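PDB 5B68: 4-alpha-glucanotransferase from Corynebacterium glutamicum, which is an amylomaltase, also called disproportionating enzyme, that joins an N-terminal beta sandwich domain to a catalytic domain of the TIM-barrel clan. Local coordinates for residues 111-116 with 129-134; 197-202 with 247-252; 243-248 with 357-362. One frame throughout, in Å; residues are numbered along the deposited sequence.

Contact 1: 111-116 with 129-134; sequences VSQVEN and GEASFK
Ser112 and Lys134 form an antiparallel hydrogen-bonded pair in which each backbone N reaches the other's carbonyl: Ser112 N to Lys134 O at 3.1 Å and, shorter but more bent, Lys134 N to Ser112 O at 2.8 Å. Next to it lies the non-hydrogen-bonded pair of Gln113 and Phe133, followed by the bond from Val114 N to Ser132 O. One water joins Ser112 OG to Lys134 O, and another links Ser132 OG to Glu115 O where the strands part.

Beyond that point side chains take over from backbone. With CG anti to its backbone N (chi1 -180°), Asn116 sends ND2 across to two acceptors, Ser132 OG at 2.9 Å and Glu130 OE1 at 2.9 Å. The bond to Glu130 is nearly straight (173°), lies in the amide plane and uses the anti lone pair of the carboxylate, whose plane is almost perpendicular to the amide. Thr118 completes this polar cluster, its N donating to Asn116 OD1 and its OG1 bonding Glu130 OE1.

Gln113 and Phe133 share one face of the sheet, with Gln113 CG over one face of the ring; Val111 CG2 reaches Phe133 CD2 at 3.7 Å. With Ser112, Val114 and Lys134 on the other face of the sheet, Val114 CG1 rests against Lys134 CE at 3.8 Å.

Within the N-terminal beta sandwich, strand 126-134 also pairs with strand 86-92 along its other edge, and Phe133 packs on Phe87 and Val89 there and on Val99 of strand 98-102.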
loop_
_atom_site.group_PDB
_atom_site.type_symbol
_atom_site.label_atom_id
_atom_site.label_comp_id
_atom_site.label_asym_id
_atom_site.label_seq_id
_atom_site.Cartn_x
_atom_site.Cartn_y
_atom_site.Cartn_z
ATOM N N VAL A 111 -17.658 -1.006 -31.972
ATOM C CA VAL A 111 -17.653 0.379 -31.631
ATOM C C VAL A 111 -18.425 1.049 -32.752
ATOM O O VAL A 111 -18.726 0.364 -33.736
ATOM C CB VAL A 111 -16.242 0.967 -31.536
ATOM C CG1 VAL A 111 -15.530 0.307 -30.371
ATOM C CG2 VAL A 111 -15.486 0.794 -32.854
ATOM N N SER A 112 -18.770 2.313 -32.547
ATOM C CA SER A 112 -19.446 3.169 -33.531
ATOM C C SER A 112 -18.590 4.377 -33.831
ATOM O O SER A 112 -18.087 5.041 -32.907
ATOM C CB SER A 112 -20.785 3.718 -32.960
ATOM O OG SER A 112 -21.482 2.623 -32.449
ATOM N N GLN A 113 -18.468 4.705 -35.129
ATOM C CA GLN A 113 -17.778 5.894 -35.526
ATOM C C GLN A 113 -18.592 7.139 -35.199
ATOM O O GLN A 113 -19.837 7.158 -35.325
ATOM C CB GLN A 113 -17.397 5.865 -36.993
ATOM C CG GLN A 113 -16.363 6.980 -37.299
ATOM C CD GLN A 113 -15.731 6.874 -38.675
ATOM O OE1 GLN A 113 -16.046 5.969 -39.452
ATOM N NE2 GLN A 113 -14.883 7.798 -38.976
ATOM N N VAL A 114 -17.915 8.155 -34.740
ATOM C CA VAL A 114 -18.568 9.455 -34.523
ATOM C C VAL A 114 -17.817 10.581 -35.159
ATOM O O VAL A 114 -16.681 10.451 -35.558
ATOM C CB VAL A 114 -18.834 9.777 -33.018
ATOM C CG1 VAL A 114 -19.814 8.801 -32.367
ATOM C CG2 VAL A 114 -17.571 9.780 -32.229
ATOM N N GLU A 115 -18.436 11.755 -35.226
ATOM C CA GLU A 115 -17.884 12.861 -35.975
ATOM C C GLU A 115 -16.490 13.252 -35.398
ATOM O O GLU A 115 -16.267 13.269 -34.177
ATOM C CB GLU A 115 -18.812 14.105 -35.893
ATOM C CG GLU A 115 -18.867 14.643 -34.452
ATOM C CD GLU A 115 -20.087 15.464 -34.097
ATOM O OE1 GLU A 115 -21.201 14.905 -34.076
ATOM O OE2 GLU A 115 -19.890 16.675 -33.782
ATOM N N ASN A 116 -15.573 13.495 -36.308
ATOM C CA ASN A 116 -14.238 13.988 -35.995
ATOM C C ASN A 116 -13.826 15.006 -37.031
ATOM O O ASN A 116 -13.616 14.718 -38.219
ATOM C CB ASN A 116 -13.236 12.834 -35.878
ATOM C CG ASN A 116 -11.829 13.297 -35.545
ATOM O OD1 ASN A 116 -11.253 14.169 -36.209
ATOM N ND2 ASN A 116 -11.271 12.734 -34.459
ATOM N N GLY A 129 -4.396 10.677 -40.789
ATOM C CA GLY A 129 -5.693 11.228 -40.424
ATOM C C GLY A 129 -6.124 10.727 -39.069
ATOM O O GLY A 129 -5.596 9.758 -38.590
ATOM N N GLU A 130 -7.159 11.358 -38.535
ATOM C CA GLU A 130 -7.735 11.017 -37.269
ATOM C C GLU A 130 -9.212 10.671 -37.438
ATOM O O GLU A 130 -9.923 11.403 -38.115
ATOM C CB GLU A 130 -7.582 12.208 -36.347
ATOM C CG GLU A 130 -8.003 11.927 -34.905
ATOM C CD GLU A 130 -7.738 13.079 -33.963
ATOM O OE1 GLU A 130 -8.702 13.779 -33.574
ATOM O OE2 GLU A 130 -6.592 13.341 -33.623
ATOM N N ALA A 131 -9.687 9.638 -36.750
ATOM C CA ALA A 131 -11.129 9.312 -36.624
ATOM C C ALA A 131 -11.495 9.144 -35.162
ATOM O O ALA A 131 -10.620 9.031 -34.321
ATOM C CB ALA A 131 -11.409 8.060 -37.406
ATOM N N SER A 132 -12.772 9.272 -34.846
ATOM C CA SER A 132 -13.284 9.052 -33.483
ATOM C C SER A 132 -14.230 7.907 -33.431
ATOM O O SER A 132 -15.097 7.675 -34.354
ATOM C CB SER A 132 -13.930 10.305 -32.874
ATOM O OG SER A 132 -13.011 11.371 -32.601
ATOM N N PHE A 133 -14.094 7.090 -32.398
ATOM C CA PHE A 133 -15.017 5.968 -32.185
ATOM C C PHE A 133 -15.521 6.000 -30.739
ATOM O O PHE A 133 -14.882 6.570 -29.848
ATOM C CB PHE A 133 -14.398 4.613 -32.486
ATOM C CG PHE A 133 -14.003 4.443 -33.923
ATOM C CD1 PHE A 133 -12.775 4.916 -34.347
ATOM C CD2 PHE A 133 -14.849 3.874 -34.845
ATOM C CE1 PHE A 133 -12.391 4.817 -35.666
ATOM C CE2 PHE A 133 -14.468 3.742 -36.177
ATOM C CZ PHE A 133 -13.229 4.195 -36.593
ATOM N N LYS A 134 -16.678 5.397 -30.551
ATOM C CA LYS A 134 -17.427 5.420 -29.325
ATOM C C LYS A 134 -17.636 4.009 -28.868
ATOM O O LYS A 134 -18.113 3.127 -29.608
ATOM C CB LYS A 134 -18.789 6.069 -29.608
ATOM C CG LYS A 134 -19.552 6.495 -28.408
ATOM C CD LYS A 134 -20.766 7.361 -28.790
ATOM C CE LYS A 134 -21.684 6.699 -29.802
ATOM N NZ LYS A 134 -22.842 7.587 -30.184
HETATM O O HOH W 1 -20.855 2.182 -29.961
HETATM O O HOH W 2 -14.187 13.588 -32.230
#

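Contact 2: 197-202 with 247-252; sequences DFNDLG and YIRVED
A capping box opens helix 198-209, and the N-cap residue Asp197 also holds Arg249 of the loop 247-252. In the box, Asp200 N donates to Asp197 OD1 at 3.0 Å, and Asp197 N donates in return to Asp200 OD2. The other oxygen of the cap, Asp197 OD2, is gripped side-on by Arg249 through NE at 2.8 Å and NH2 at 3.2 Å. Both nitrogens meet it from the syn side with the oxygen in the guanidinium plane, although the carboxylate itself stands nearly perpendicular (83°). Asp200 OD1 makes a second salt bridge, to Arg249 NH2 at 3.1 Å, while Ser192 and Ser189 bond the same carboxylate. One cation thus ties together two acids of the helix start, which probably offsets their mutual repulsion.

Asn199 covers one face of the guanidinium: CB sits over its centre and the amide stacks almost parallel to it (5°). A chi1 of -174° turns the amide away from the backbone N of its own residue, and Asn199 ND2 donates to Asp252 OD2 at 2.8 Å, on the syn lone pair of the carboxylate. Phe198 N donates to Tyr247 O at 2.9 Å, and Tyr247 CB lies over the Phe198 ring in a CH-pi contact.

Around this buried junction, Phe198 packs on Leu367 of helix 349-376, Asp197 touches Lys293 of helix 286-301, and Leu201 faces strand 215-218 of the barrel sheet.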
loop_
_atom_site.group_PDB
_atom_site.type_symbol
_atom_site.label_atom_id
_atom_site.label_comp_id
_atom_site.label_asym_id
_atom_site.label_seq_id
_atom_site.Cartn_x
_atom_site.Cartn_y
_atom_site.Cartn_z
ATOM N N ASP A 197 3.736 -15.136 12.069
ATOM C CA ASP A 197 3.734 -15.807 10.771
ATOM C C ASP A 197 2.308 -15.975 10.284
ATOM O O ASP A 197 1.366 -15.447 10.923
ATOM C CB ASP A 197 4.546 -17.125 10.880
ATOM C CG ASP A 197 3.958 -18.141 11.872
ATOM O OD1 ASP A 197 2.713 -18.253 11.974
ATOM O OD2 ASP A 197 4.727 -18.872 12.545
ATOM N N PHE A 198 2.115 -16.643 9.146
ATOM C CA PHE A 198 0.728 -16.736 8.561
ATOM C C PHE A 198 -0.200 -17.530 9.477
ATOM O O PHE A 198 -1.419 -17.344 9.469
ATOM C CB PHE A 198 0.704 -17.413 7.142
ATOM C CG PHE A 198 1.530 -16.668 6.105
ATOM C CD1 PHE A 198 1.236 -15.366 5.774
ATOM C CD2 PHE A 198 2.518 -17.322 5.396
ATOM C CE1 PHE A 198 1.939 -14.702 4.777
ATOM C CE2 PHE A 198 3.220 -16.674 4.391
ATOM C CZ PHE A 198 2.963 -15.341 4.121
ATOM N N ASN A 199 0.342 -18.506 10.220
ATOM C CA ASN A 199 -0.476 -19.218 11.164
ATOM C C ASN A 199 -0.989 -18.307 12.231
ATOM O O ASN A 199 -2.184 -18.275 12.526
ATOM C CB ASN A 199 0.315 -20.391 11.783
ATOM C CG ASN A 199 -0.538 -21.266 12.678
ATOM O OD1 ASN A 199 -1.006 -20.831 13.715
ATOM N ND2 ASN A 199 -0.743 -22.505 12.269
ATOM N N ASP A 200 -0.061 -17.533 12.783
ATOM C CA ASP A 200 -0.425 -16.516 13.746
ATOM C C ASP A 200 -1.478 -15.530 13.255
ATOM O O ASP A 200 -2.328 -15.098 14.030
ATOM C CB ASP A 200 0.776 -15.731 14.266
ATOM C CG ASP A 200 1.839 -16.630 14.910
ATOM O OD1 ASP A 200 1.463 -17.438 15.735
ATOM O OD2 ASP A 200 3.060 -16.468 14.616
ATOM N N LEU A 201 -1.368 -15.145 11.991
ATOM C CA LEU A 201 -2.355 -14.258 11.334
ATOM C C LEU A 201 -3.756 -14.823 11.451
ATOM O O LEU A 201 -4.741 -14.141 11.880
ATOM C CB LEU A 201 -1.968 -14.019 9.870
ATOM C CG LEU A 201 -2.908 -13.157 9.019
ATOM C CD1 LEU A 201 -2.988 -11.790 9.633
ATOM C CD2 LEU A 201 -2.388 -13.102 7.604
ATOM N N GLY A 202 -3.918 -16.057 11.015
ATOM C CA GLY A 202 -5.218 -16.691 11.068
ATOM C C GLY A 202 -5.741 -16.956 12.494
ATOM O O GLY A 202 -6.912 -16.767 12.771
ATOM N N TYR A 247 7.271 -15.049 6.539
ATOM C CA TYR A 247 6.042 -15.337 7.251
ATOM C C TYR A 247 5.548 -16.787 7.150
ATOM O O TYR A 247 4.615 -17.146 7.816
ATOM C CB TYR A 247 4.932 -14.389 6.803
ATOM C CG TYR A 247 5.141 -12.931 7.138
ATOM C CD1 TYR A 247 5.118 -12.486 8.445
ATOM C CD2 TYR A 247 5.329 -11.997 6.143
ATOM C CE1 TYR A 247 5.297 -11.163 8.746
ATOM C CE2 TYR A 247 5.506 -10.682 6.438
ATOM C CZ TYR A 247 5.492 -10.266 7.745
ATOM O OH TYR A 247 5.657 -8.952 8.014
ATOM N N ILE A 248 6.173 -17.608 6.318
ATOM C CA ILE A 248 5.805 -18.963 6.220
ATOM C C ILE A 248 6.036 -19.680 7.558
ATOM O O ILE A 248 7.124 -19.510 8.179
ATOM C CB ILE A 248 6.637 -19.674 5.155
ATOM C CG1 ILE A 248 6.292 -19.136 3.740
ATOM C CG2 ILE A 248 6.384 -21.155 5.208
ATOM C CD1 ILE A 248 7.266 -19.648 2.679
ATOM N N ARG A 249 5.053 -20.452 8.007
ATOM C CA ARG A 249 5.276 -21.355 9.122
ATOM C C ARG A 249 5.615 -22.685 8.521
ATOM O O ARG A 249 4.783 -23.349 7.948
ATOM C CB ARG A 249 4.057 -21.542 10.001
ATOM C CG ARG A 249 4.322 -22.597 11.064
ATOM C CD ARG A 249 3.363 -22.570 12.229
ATOM N NE ARG A 249 3.441 -21.362 13.026
ATOM C CZ ARG A 249 2.768 -21.210 14.151
ATOM N NH1 ARG A 249 2.012 -22.199 14.575
ATOM N NH2 ARG A 249 2.834 -20.093 14.838
ATOM N N VAL A 250 6.854 -23.078 8.687
ATOM C CA VAL A 250 7.339 -24.217 7.907
ATOM C C VAL A 250 6.696 -25.503 8.299
ATOM O O VAL A 250 6.468 -26.410 7.466
ATOM C CB VAL A 250 8.903 -24.298 7.927
ATOM C CG1 VAL A 250 9.547 -23.007 7.435
ATOM C CG2 VAL A 250 9.436 -24.706 9.308
ATOM N N GLU A 251 6.404 -25.629 9.605
ATOM C CA GLU A 251 5.720 -26.815 10.129
ATOM C C GLU A 251 4.312 -27.040 9.573
ATOM O O GLU A 251 3.826 -28.164 9.596
ATOM C CB GLU A 251 5.695 -26.847 11.683
ATOM C CG GLU A 251 7.065 -26.785 12.357
ATOM C CD GLU A 251 7.542 -25.393 12.697
ATOM O OE1 GLU A 251 7.023 -24.357 12.112
ATOM O OE2 GLU A 251 8.449 -25.318 13.553
ATOM N N ASP A 252 3.669 -25.995 9.032
ATOM C CA ASP A 252 2.348 -26.172 8.397
ATOM C C ASP A 252 2.391 -26.625 6.935
ATOM O O ASP A 252 1.344 -26.950 6.337
ATOM C CB ASP A 252 1.577 -24.811 8.441
ATOM C CG ASP A 252 1.142 -24.412 9.832
ATOM O OD1 ASP A 252 1.272 -25.217 10.785
ATOM O OD2 ASP A 252 0.695 -23.267 9.997
#

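Contact 3: 243-248 with 357-362; sequences INPIYI and MWLQWL
In Gln360, CG lies anti to the carbonyl carbon (chi1 -64°) and the chain then bends at chi2 (-60°), which brings the terminal amide alongside the backbone of Ile243. There the amide pairs with both polar atoms of one residue. Gln360 OE1 accepts from Ile243 N at 2.9 Å in a nearly straight bond (173°), and Gln360 NE2 donates to Ile243 O at 2.8 Å. The second bond lies in the plane of the amide and falls on a lone pair of the carbonyl; in the first, the donor is tilted from the plane of the side-chain carbonyl. Two bonds to the same residue restrain rotation of the amide about its last torsion and satisfy the backbone N and O of Ile243.

The rest of the contact is mainly apolar packing. Pro245 CB approaches Leu359 CD1 at 4.0 Å, with the two side chains crossing at about a right angle. Ile248, extended at chi2, brings CD1 against two leucines about one helical turn apart: Ile248 CD1 lies 4.0 Å from Leu359 CD2 and 4.0 Å from Leu362 CB. Within segment 243-248, Asn244 OD1 accepts from Ile246 N at 3.0 Å, an Asx turn that starts the 3-10 segment 245-247.

Helix 349-376 extends the same packing through Cys363, which meets both Ile243 and Ile248. Helix 286-301 borders the site as well, with Tyr290 against Pro245 and Leu297 against Leu362, while Asn244 is tied by a backbone bond to Met221.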
loop_
_atom_site.group_PDB
_atom_site.type_symbol
_atom_site.label_atom_id
_atom_site.label_comp_id
_atom_site.label_asym_id
_atom_site.label_seq_id
_atom_site.Cartn_x
_atom_site.Cartn_y
_atom_site.Cartn_z
ATOM N N ILE A 243 4.936 -11.857 -2.066
ATOM C CA ILE A 243 4.759 -11.902 -0.605
ATOM C C ILE A 243 6.041 -12.332 0.096
ATOM O O ILE A 243 6.784 -13.176 -0.431
ATOM C CB ILE A 243 3.673 -12.913 -0.257
ATOM C CG1 ILE A 243 2.355 -12.642 -1.017
ATOM C CG2 ILE A 243 3.430 -13.026 1.247
ATOM C CD1 ILE A 243 1.731 -11.313 -0.740
ATOM N N ASN A 244 6.279 -11.787 1.296
ATOM C CA ASN A 244 7.535 -12.044 2.033
ATOM C C ASN A 244 7.470 -13.488 2.599
ATOM O O ASN A 244 6.673 -13.789 3.448
ATOM C CB ASN A 244 7.703 -11.036 3.169
ATOM C CG ASN A 244 9.087 -11.027 3.728
ATOM O OD1 ASN A 244 9.779 -12.027 3.639
ATOM N ND2 ASN A 244 9.515 -9.905 4.286
ATOM N N PRO A 245 8.319 -14.407 2.095
ATOM C CA PRO A 245 8.368 -15.739 2.654
ATOM C C PRO A 245 8.830 -15.872 4.108
ATOM O O PRO A 245 8.648 -16.939 4.641
ATOM C CB PRO A 245 9.314 -16.518 1.669
ATOM C CG PRO A 245 9.447 -15.605 0.483
ATOM C CD PRO A 245 9.373 -14.217 1.070
ATOM N N ILE A 246 9.300 -14.803 4.740
ATOM C CA ILE A 246 9.627 -14.823 6.169
ATOM C C ILE A 246 8.476 -15.227 7.064
ATOM O O ILE A 246 8.700 -15.710 8.197
ATOM C CB ILE A 246 10.211 -13.538 6.629
ATOM C CG1 ILE A 246 11.147 -13.785 7.843
ATOM C CG2 ILE A 246 9.185 -12.427 6.891
ATOM C CD1 ILE A 246 11.799 -12.503 8.280
ATOM N N TYR A 247 7.271 -15.049 6.539
ATOM C CA TYR A 247 6.042 -15.337 7.251
ATOM C C TYR A 247 5.548 -16.787 7.150
ATOM O O TYR A 247 4.615 -17.146 7.816
ATOM C CB TYR A 247 4.932 -14.389 6.803
ATOM C CG TYR A 247 5.141 -12.931 7.138
ATOM C CD1 TYR A 247 5.118 -12.486 8.445
ATOM C CD2 TYR A 247 5.329 -11.997 6.143
ATOM C CE1 TYR A 247 5.297 -11.163 8.746
ATOM C CE2 TYR A 247 5.506 -10.682 6.438
ATOM C CZ TYR A 247 5.492 -10.266 7.745
ATOM O OH TYR A 247 5.657 -8.952 8.014
ATOM N N ILE A 248 6.173 -17.608 6.318
ATOM C CA ILE A 248 5.805 -18.963 6.220
ATOM C C ILE A 248 6.036 -19.680 7.558
ATOM O O ILE A 248 7.124 -19.510 8.179
ATOM C CB ILE A 248 6.637 -19.674 5.155
ATOM C CG1 ILE A 248 6.292 -19.136 3.740
ATOM C CG2 ILE A 248 6.384 -21.155 5.208
ATOM C CD1 ILE A 248 7.266 -19.648 2.679
ATOM N N MET A 357 9.666 -19.588 -6.879
ATOM C CA MET A 357 8.256 -19.726 -7.303
ATOM C C MET A 357 7.451 -20.491 -6.276
ATOM O O MET A 357 6.305 -20.107 -5.854
ATOM C CB MET A 357 8.160 -20.353 -8.696
ATOM C CG MET A 357 8.792 -19.465 -9.767
ATOM S SD MET A 357 8.904 -20.374 -11.372
ATOM C CE MET A 357 7.208 -20.294 -11.827
ATOM N N TRP A 358 8.065 -21.556 -5.770
ATOM C CA TRP A 358 7.412 -22.431 -4.843
ATOM C C TRP A 358 7.152 -21.703 -3.530
ATOM O O TRP A 358 6.064 -21.884 -2.958
ATOM C CB TRP A 358 8.295 -23.684 -4.670
ATOM C CG TRP A 358 7.887 -24.679 -3.649
ATOM C CD1 TRP A 358 6.929 -25.564 -3.755
ATOM C CD2 TRP A 358 8.515 -24.878 -2.383
ATOM N NE1 TRP A 358 6.890 -26.369 -2.618
ATOM C CE2 TRP A 358 7.875 -25.940 -1.767
ATOM C CE3 TRP A 358 9.587 -24.264 -1.732
ATOM C CZ2 TRP A 358 8.225 -26.406 -0.482
ATOM C CZ3 TRP A 358 9.969 -24.754 -0.448
ATOM C CH2 TRP A 358 9.259 -25.809 0.152
ATOM N N LEU A 359 8.120 -20.900 -3.057
ATOM C CA LEU A 359 7.866 -20.054 -1.850
ATOM C C LEU A 359 6.626 -19.163 -1.999
ATOM O O LEU A 359 5.862 -19.037 -1.066
ATOM C CB LEU A 359 9.022 -19.131 -1.554
ATOM C CG LEU A 359 10.309 -19.849 -1.129
ATOM C CD1 LEU A 359 11.407 -18.874 -0.741
ATOM C CD2 LEU A 359 10.041 -20.841 -0.013
ATOM N N GLN A 360 6.423 -18.563 -3.188
ATOM C CA GLN A 360 5.185 -17.803 -3.418
ATOM C C GLN A 360 3.951 -18.642 -3.344
ATOM O O GLN A 360 2.927 -18.163 -2.852
ATOM C CB GLN A 360 5.295 -17.000 -4.728
ATOM C CG GLN A 360 6.369 -15.960 -4.684
ATOM C CD GLN A 360 6.110 -14.987 -3.584
ATOM O OE1 GLN A 360 5.014 -14.392 -3.509
ATOM N NE2 GLN A 360 7.092 -14.775 -2.738
ATOM N N TRP A 361 3.984 -19.882 -3.836
ATOM C CA TRP A 361 2.833 -20.781 -3.783
ATOM C C TRP A 361 2.486 -21.099 -2.288
ATOM O O TRP A 361 1.297 -21.070 -1.882
ATOM C CB TRP A 361 3.118 -22.099 -4.589
ATOM C CG TRP A 361 2.094 -23.116 -4.454
ATOM C CD1 TRP A 361 0.760 -23.041 -4.798
ATOM C CD2 TRP A 361 2.287 -24.446 -3.958
ATOM N NE1 TRP A 361 0.123 -24.204 -4.535
ATOM C CE2 TRP A 361 1.051 -25.111 -4.070
ATOM C CE3 TRP A 361 3.402 -25.138 -3.449
ATOM C CZ2 TRP A 361 0.875 -26.435 -3.636
ATOM C CZ3 TRP A 361 3.237 -26.466 -3.098
ATOM C CH2 TRP A 361 1.981 -27.073 -3.137
ATOM N N LEU A 362 3.522 -21.280 -1.472
ATOM C CA LEU A 362 3.340 -21.554 -0.059
ATOM C C LEU A 362 2.719 -20.317 0.599
ATOM O O LEU A 362 1.809 -20.475 1.467
ATOM C CB LEU A 362 4.674 -21.844 0.633
ATOM C CG LEU A 362 5.351 -23.165 0.117
ATOM C CD1 LEU A 362 6.639 -23.233 0.875
ATOM C CD2 LEU A 362 4.578 -24.439 0.288
#

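How the contacts relate
Along the chain contact 1 closes before the other two open, and it lies in the N-terminal beta sandwich, with its centre about 55 Å from that of contact 2 and about 48 Å from that of contact 3. Contacts 2 and 3 belong to the catalytic domain of the TIM-barrel clan. Their centres are about 10 Å apart, they share Tyr247 and Ile248, and Phe198 CZ touches Ile243 CG2 at 3.7 Å. The long loop between strand 215-218 and helix 261-277 is therefore fixed twice in succession, first to helix 349-376 and then to the start of helix 198-209, whereas contact 1 joins strands of a separate domain.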